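PDB 3L9D: putative GTP pyrophosphokinase from Streptococcus mutans, which probably transfers pyrophosphate from ATP to GTP, the first step of ppGpp synthesis, as a member of the RelA/SpoT family. Local coordinates for residues Met35-Tyr44 with Lys95-Ala106. Numbering follows the deposited sequence.
Sequences MNWEEFLDPY and KENLTQDMQDIA
Tyr44 OH is gripped twice, by Thr99 OG1 at 3.0 Å, with either hydroxyl able to donate, and by a water at 2.9 Å. That water also lies 2.9 Å from Thr99 O and from Met102 O and can donate to these carbonyls, though it has too few protons for every acceptor in reach; it sits between the phenol and the backbone of helix 98-101 and of Met102, just after it. The ring that carries this hydroxyl meets Ile105: CG2 sits over one face, 3.6 Å from the ring centroid and 21° off the normal, evidence for a CH-pi contact. The other branch of Ile105 turns to Phe40, where CD1 meets the ring edge in plane, 3.8 Å from CZ. Phe40 reaches Leu98 because its chi1 of 163° swings the ring away from its own backbone N; Leu98 CD1 lies over the ring face, 4.0 Å from the centroid. The same methyl also meets Met35 CE tip to tip at 3.7 Å and approaches Trp37 CZ3, so three side chains converge on it. Beyond the segments, Leu98 and Trp37 both pack on helix 81-91, while Tyr44 touches Ile168 of strand 164-176. The contact thus joins the N-terminal helices to the connection that leads from helix 81-91 into strand 106-112.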
ATOM      1  N   MET A  35      15.741  14.092 -19.502  1.00 51.86           N
ATOM      2  CA  MET A  35      15.331  13.685 -18.159  1.00 57.20           C
ATOM      3  C   MET A  35      16.513  13.233 -17.292  1.00 54.28           C
ATOM      4  O   MET A  35      17.228  12.294 -17.641  1.00 49.66           O
ATOM      5  CB  MET A  35      14.270  12.570 -18.216  1.00 52.92           C
ATOM      6  CG  MET A  35      12.912  12.938 -17.601  1.00 51.09           C
ATOM      7  SD  MET A  35      13.031  13.741 -15.975  1.00 56.60           S
ATOM      8  CE  MET A  35      11.304  13.943 -15.544  1.00 41.36           C
ATOM      9  N   ASN A  36      16.702  13.920 -16.164  1.00 59.68           N
ATOM     10  CA  ASN A  36      17.663  13.519 -15.140  1.00 53.94           C
ATOM     11  C   ASN A  36      16.930  12.903 -13.951  1.00 48.98           C
ATOM     12  O   ASN A  36      16.429  13.605 -13.072  1.00 51.43           O
ATOM     13  CB  ASN A  36      18.493  14.725 -14.679  1.00 51.73           C
ATOM     14  CG  ASN A  36      19.360  14.416 -13.456  1.00 57.10           C
ATOM     15  OD1 ASN A  36      19.741  13.259 -13.203  1.00 49.43           O
ATOM     16  ND2 ASN A  36      19.674  15.459 -12.689  1.00 59.51           N
ATOM     17  N   TRP A  37      16.870  11.584 -13.924  1.00 44.57           N
ATOM     18  CA  TRP A  37      16.064  10.888 -12.934  1.00 44.37           C
ATOM     19  C   TRP A  37      16.577  11.013 -11.493  1.00 45.15           C
ATOM     20  O   TRP A  37      15.806  11.290 -10.570  1.00 41.09           O
ATOM     21  CB  TRP A  37      15.914   9.427 -13.344  1.00 41.51           C
ATOM     22  CG  TRP A  37      15.101   9.265 -14.589  1.00 43.88           C
ATOM     23  CD1 TRP A  37      15.566   9.062 -15.853  1.00 44.31           C
ATOM     24  CD2 TRP A  37      13.670   9.307 -14.688  1.00 42.18           C
ATOM     25  NE1 TRP A  37      14.511   8.961 -16.736  1.00 42.28           N
ATOM     26  CE2 TRP A  37      13.338   9.110 -16.045  1.00 38.35           C
ATOM     27  CE3 TRP A  37      12.637   9.485 -13.758  1.00 38.11           C
ATOM     28  CZ2 TRP A  37      12.016   9.092 -16.499  1.00 40.44           C
ATOM     29  CZ3 TRP A  37      11.317   9.457 -14.210  1.00 36.78           C
ATOM     30  CH2 TRP A  37      11.022   9.263 -15.568  1.00 36.36           C
ATOM     31  N   GLU A  38      17.876  10.815 -11.297  1.00 48.35           N
ATOM     32  CA  GLU A  38      18.437  10.879  -9.957  1.00 47.49           C
ATOM     33  C   GLU A  38      18.014  12.149  -9.224  1.00 48.24           C
ATOM     34  O   GLU A  38      17.835  12.131  -8.007  1.00 52.98           O
ATOM     35  CB  GLU A  38      19.958  10.773  -9.993  1.00 52.28           C
ATOM     36  CG  GLU A  38      20.582  10.690  -8.612  1.00 56.61           C
ATOM     37  CD  GLU A  38      22.089  10.494  -8.658  1.00 67.50           C
ATOM     38  OE1 GLU A  38      22.729  11.031  -9.595  1.00 71.07           O
ATOM     39  OE2 GLU A  38      22.631   9.813  -7.753  1.00 60.10           O
ATOM     40  N   GLU A  39      17.855  13.246  -9.957  1.00 41.74           N
ATOM     41  CA  GLU A  39      17.449  14.500  -9.340  1.00 43.69           C
ATOM     42  C   GLU A  39      15.947  14.585  -9.104  1.00 39.44           C
ATOM     43  O   GLU A  39      15.499  15.023  -8.042  1.00 38.66           O
ATOM     44  CB  GLU A  39      17.879  15.697 -10.185  1.00 48.33           C
ATOM     45  CG  GLU A  39      17.154  16.979  -9.788  1.00 50.21           C
ATOM     46  CD  GLU A  39      17.487  18.156 -10.685  1.00 60.73           C
ATOM     47  OE1 GLU A  39      16.637  19.064 -10.805  1.00 63.12           O
ATOM     48  OE2 GLU A  39      18.593  18.172 -11.270  1.00 70.70           O
ATOM     49  N   PHE A  40      15.171  14.198 -10.109  1.00 38.12           N
ATOM     50  CA  PHE A  40      13.720  14.287 -10.015  1.00 34.92           C
ATOM     51  C   PHE A  40      13.229  13.385  -8.892  1.00 30.65           C
ATOM     52  O   PHE A  40      12.302  13.725  -8.167  1.00 29.64           O
ATOM     53  CB  PHE A  40      13.072  13.902 -11.348  1.00 34.27           C
ATOM     54  CG  PHE A  40      11.609  13.567 -11.244  1.00 27.71           C
ATOM     55  CD1 PHE A  40      10.659  14.550 -11.354  1.00 25.06           C
ATOM     56  CD2 PHE A  40      11.196  12.258 -11.042  1.00 27.92           C
ATOM     57  CE1 PHE A  40       9.318  14.247 -11.252  1.00 28.05           C
ATOM     58  CE2 PHE A  40       9.868  11.940 -10.938  1.00 26.47           C
ATOM     59  CZ  PHE A  40       8.917  12.939 -11.043  1.00 31.42           C
ATOM     60  N   LEU A  41      13.886  12.246  -8.742  1.00 27.08           N
ATOM     61  CA  LEU A  41      13.443  11.228  -7.812  1.00 27.69           C
ATOM     62  C   LEU A  41      13.801  11.533  -6.362  1.00 30.75           C
ATOM     63  O   LEU A  41      13.301  10.880  -5.442  1.00 28.88           O
ATOM     64  CB  LEU A  41      14.013   9.868  -8.223  1.00 24.31           C
ATOM     65  CG  LEU A  41      13.025   8.840  -8.794  1.00 29.35           C
ATOM     66  CD1 LEU A  41      11.708   9.460  -9.204  1.00 26.26           C
ATOM     67  CD2 LEU A  41      13.621   8.080  -9.960  1.00 28.71           C
ATOM     68  N   ASP A  42      14.652  12.529  -6.146  1.00 30.29           N
ATOM     69  CA  ASP A  42      15.209  12.723  -4.815  1.00 29.03           C
ATOM     70  C   ASP A  42      14.183  12.975  -3.725  1.00 28.66           C
ATOM     71  O   ASP A  42      14.256  12.379  -2.657  1.00 28.31           O
ATOM     72  CB  ASP A  42      16.256  13.829  -4.789  1.00 40.40           C
ATOM     73  CG  ASP A  42      16.908  13.965  -3.418  1.00 42.75           C
ATOM     74  OD1 ASP A  42      16.428  14.804  -2.616  1.00 34.89           O
ATOM     75  OD2 ASP A  42      17.868  13.201  -3.141  1.00 41.64           O
ATOM     76  N   PRO A  43      13.223  13.868  -3.978  1.00 28.77           N
ATOM     77  CA  PRO A  43      12.215  14.133  -2.946  1.00 26.03           C
ATOM     78  C   PRO A  43      11.273  12.939  -2.676  1.00 26.33           C
ATOM     79  O   PRO A  43      10.584  12.920  -1.653  1.00 29.15           O
ATOM     80  CB  PRO A  43      11.427  15.309  -3.524  1.00 25.87           C
ATOM     81  CG  PRO A  43      12.239  15.819  -4.670  1.00 30.99           C
ATOM     82  CD  PRO A  43      13.012  14.672  -5.188  1.00 24.78           C
ATOM     83  N   TYR A  44      11.227  11.971  -3.587  1.00 24.72           N
ATOM     84  CA  TYR A  44      10.404  10.782  -3.391  1.00 20.96           C
ATOM     85  C   TYR A  44      11.149   9.773  -2.551  1.00 20.87           C
ATOM     86  O   TYR A  44      10.552   9.044  -1.755  1.00 20.88           O
ATOM     87  CB  TYR A  44      10.008  10.143  -4.727  1.00 23.25           C
ATOM     88  CG  TYR A  44       9.112  10.999  -5.586  1.00 20.52           C
ATOM     89  CD1 TYR A  44       7.730  10.877  -5.528  1.00 23.39           C
ATOM     90  CD2 TYR A  44       9.648  11.931  -6.449  1.00 20.51           C
ATOM     91  CE1 TYR A  44       6.910  11.667  -6.316  1.00 18.73           C
ATOM     92  CE2 TYR A  44       8.851  12.708  -7.231  1.00 21.33           C
ATOM     93  CZ  TYR A  44       7.485  12.578  -7.161  1.00 18.27           C
ATOM     94  OH  TYR A  44       6.704  13.368  -7.953  1.00 21.89           O
ATOM     95  N   LYS A  95       6.797  14.346 -19.060  1.00 37.06           N
ATOM     96  CA  LYS A  95       7.715  14.491 -17.928  1.00 39.61           C
ATOM     97  C   LYS A  95       7.485  15.781 -17.125  1.00 40.77           C
ATOM     98  O   LYS A  95       7.590  15.781 -15.894  1.00 43.21           O
ATOM     99  CB  LYS A  95       9.174  14.334 -18.363  1.00 41.73           C
ATOM    100  CG  LYS A  95       9.502  14.937 -19.715  1.00 49.78           C
ATOM    101  CD  LYS A  95      10.982  14.742 -20.080  1.00 50.02           C
ATOM    102  CE  LYS A  95      11.364  15.515 -21.357  1.00 55.41           C
ATOM    103  NZ  LYS A  95      11.209  17.006 -21.228  1.00 58.53           N
ATOM    104  N   GLU A  96       7.136  16.864 -17.812  1.00 38.28           N
ATOM    105  CA  GLU A  96       6.815  18.130 -17.138  1.00 38.51           C
ATOM    106  C   GLU A  96       5.601  18.025 -16.203  1.00 40.09           C
ATOM    107  O   GLU A  96       5.405  18.869 -15.327  1.00 36.84           O
ATOM    108  CB  GLU A  96       6.615  19.268 -18.152  1.00 29.77           C
ATOM    109  CG  GLU A  96       6.104  18.825 -19.538  1.00 39.19           C
ATOM    110  CD  GLU A  96       7.173  18.104 -20.373  1.00 46.86           C
ATOM    111  OE1 GLU A  96       8.368  18.482 -20.286  1.00 48.68           O
ATOM    112  OE2 GLU A  96       6.818  17.162 -21.122  1.00 47.10           O
ATOM    113  N   ASN A  97       4.793  16.984 -16.381  1.00 35.52           N
ATOM    114  CA  ASN A  97       3.634  16.785 -15.515  1.00 34.18           C
ATOM    115  C   ASN A  97       3.729  15.591 -14.575  1.00 37.89           C
ATOM    116  O   ASN A  97       2.711  15.169 -14.025  1.00 38.71           O
ATOM    117  CB  ASN A  97       2.371  16.659 -16.350  1.00 36.33           C
ATOM    118  CG  ASN A  97       2.141  17.866 -17.221  1.00 40.60           C
ATOM    119  OD1 ASN A  97       1.657  17.741 -18.342  1.00 36.01           O
ATOM    120  ND2 ASN A  97       2.499  19.048 -16.717  1.00 36.71           N
ATOM    121  N   LEU A  98       4.928  15.039 -14.388  1.00 32.46           N
ATOM    122  CA  LEU A  98       5.073  13.863 -13.541  1.00 29.51           C
ATOM    123  C   LEU A  98       4.622  14.139 -12.108  1.00 30.95           C
ATOM    124  O   LEU A  98       3.762  13.452 -11.561  1.00 28.18           O
ATOM    125  CB  LEU A  98       6.518  13.383 -13.519  1.00 29.19           C
ATOM    126  CG  LEU A  98       6.969  12.519 -14.682  1.00 31.92           C
ATOM    127  CD1 LEU A  98       8.345  11.994 -14.373  1.00 29.68           C
ATOM    128  CD2 LEU A  98       5.989  11.377 -14.896  1.00 29.85           C
ATOM    129  N   THR A  99       5.218  15.150 -11.492  1.00 31.98           N
ATOM    130  CA  THR A  99       4.956  15.397 -10.090  1.00 27.91           C
ATOM    131  C   THR A  99       3.480  15.689  -9.865  1.00 30.92           C
ATOM    132  O   THR A  99       2.879  15.175  -8.932  1.00 30.97           O
ATOM    133  CB  THR A  99       5.822  16.540  -9.541  1.00 26.98           C
ATOM    134  OG1 THR A  99       7.139  16.042  -9.251  1.00 30.46           O
ATOM    135  CG2 THR A  99       5.208  17.088  -8.267  1.00 23.78           C
ATOM    136  N   GLN A 100       2.886  16.504 -10.726  1.00 33.16           N
ATOM    137  CA  GLN A 100       1.506  16.902 -10.506  1.00 34.77           C
ATOM    138  C   GLN A 100       0.505  15.822 -10.939  1.00 33.11           C
ATOM    139  O   GLN A 100      -0.617  15.796 -10.456  1.00 34.76           O
ATOM    140  CB  GLN A 100       1.208  18.256 -11.165  1.00 32.21           C
ATOM    141  CG  GLN A 100       0.786  18.190 -12.615  1.00 44.94           C
ATOM    142  CD  GLN A 100       0.217  19.520 -13.118  1.00 54.78           C
ATOM    143  OE1 GLN A 100      -0.787  19.557 -13.844  1.00 52.96           O
ATOM    144  NE2 GLN A 100       0.859  20.619 -12.728  1.00 60.46           N
ATOM    145  N   ASP A 101       0.914  14.914 -11.820  1.00 31.75           N
ATOM    146  CA  ASP A 101      -0.043  13.969 -12.400  1.00 33.22           C
ATOM    147  C   ASP A 101       0.145  12.489 -12.048  1.00 29.02           C
ATOM    148  O   ASP A 101      -0.806  11.714 -12.143  1.00 34.75           O
ATOM    149  CB  ASP A 101      -0.121  14.135 -13.926  1.00 35.16           C
ATOM    150  CG  ASP A 101      -0.964  15.343 -14.361  1.00 43.56           C
ATOM    151  OD1 ASP A 101      -1.622  15.998 -13.508  1.00 39.35           O
ATOM    152  OD2 ASP A 101      -0.969  15.624 -15.582  1.00 45.95           O
ATOM    153  N   MET A 102       1.353  12.078 -11.675  1.00 25.78           N
ATOM    154  CA  MET A 102       1.572  10.679 -11.298  1.00 25.39           C
ATOM    155  C   MET A 102       1.418  10.463  -9.775  1.00 24.75           C
ATOM    156  O   MET A 102       1.998  11.192  -8.964  1.00 22.88           O
ATOM    157  CB  MET A 102       2.917  10.154 -11.825  1.00 25.33           C
ATOM    158  CG  MET A 102       3.128   8.665 -11.547  1.00 28.91           C
ATOM    159  SD  MET A 102       4.169   7.779 -12.729  1.00 32.10           S
ATOM    160  CE  MET A 102       3.470   8.366 -14.275  1.00 29.86           C
ATOM    161  N   GLN A 103       0.632   9.457  -9.405  1.00 21.11           N
ATOM    162  CA  GLN A 103       0.147   9.322  -8.037  1.00 21.91           C
ATOM    163  C   GLN A 103       0.939   8.357  -7.178  1.00 20.67           C
ATOM    164  O   GLN A 103       0.901   8.447  -5.958  1.00 20.98           O
ATOM    165  CB  GLN A 103      -1.330   8.886  -8.036  1.00 19.66           C
ATOM    166  CG  GLN A 103      -2.290   9.902  -8.640  1.00 22.63           C
ATOM    167  CD  GLN A 103      -3.739   9.430  -8.607  1.00 24.61           C
ATOM    168  OE1 GLN A 103      -4.029   8.263  -8.868  1.00 28.47           O
ATOM    169  NE2 GLN A 103      -4.654  10.339  -8.304  1.00 20.68           N
ATOM    170  N   ASP A 104       1.634   7.421  -7.813  1.00 22.25           N
ATOM    171  CA  ASP A 104       2.252   6.321  -7.089  1.00 19.71           C
ATOM    172  C   ASP A 104       3.762   6.212  -7.289  1.00 17.92           C
ATOM    173  O   ASP A 104       4.320   5.120  -7.273  1.00 18.78           O
ATOM    174  CB  ASP A 104       1.579   5.000  -7.475  1.00 20.59           C
ATOM    175  CG  ASP A 104       1.629   4.714  -8.989  1.00 26.34           C
ATOM    176  OD1 ASP A 104       1.943   5.620  -9.788  1.00 22.65           O
ATOM    177  OD2 ASP A 104       1.344   3.559  -9.380  1.00 30.00           O
ATOM    178  N   ILE A 105       4.433   7.332  -7.494  1.00 16.49           N
ATOM    179  CA  ILE A 105       5.874   7.264  -7.607  1.00 20.97           C
ATOM    180  C   ILE A 105       6.446   6.737  -6.276  1.00 25.39           C
ATOM    181  O   ILE A 105       7.040   5.655  -6.227  1.00 23.44           O
ATOM    182  CB  ILE A 105       6.473   8.602  -8.053  1.00 23.15           C
ATOM    183  CG1 ILE A 105       5.973   8.913  -9.471  1.00 21.70           C
ATOM    184  CG2 ILE A 105       8.005   8.570  -7.990  1.00 17.27           C
ATOM    185  CD1 ILE A 105       6.584  10.137 -10.098  1.00 21.21           C
ATOM    186  N   ALA A 106       6.228   7.466  -5.188  1.00 24.27           N
ATOM    187  CA  ALA A 106       6.490   6.883  -3.883  1.00 21.49           C
ATOM    188  C   ALA A 106       5.369   5.895  -3.614  1.00 18.36           C
ATOM    189  O   ALA A 106       4.194   6.229  -3.790  1.00 16.42           O
ATOM    190  CB  ALA A 106       6.527   7.949  -2.815  1.00 16.56           C
TER
HETATM  191  O   HOH W   1       3.904  12.867  -7.509  1.00 19.04           O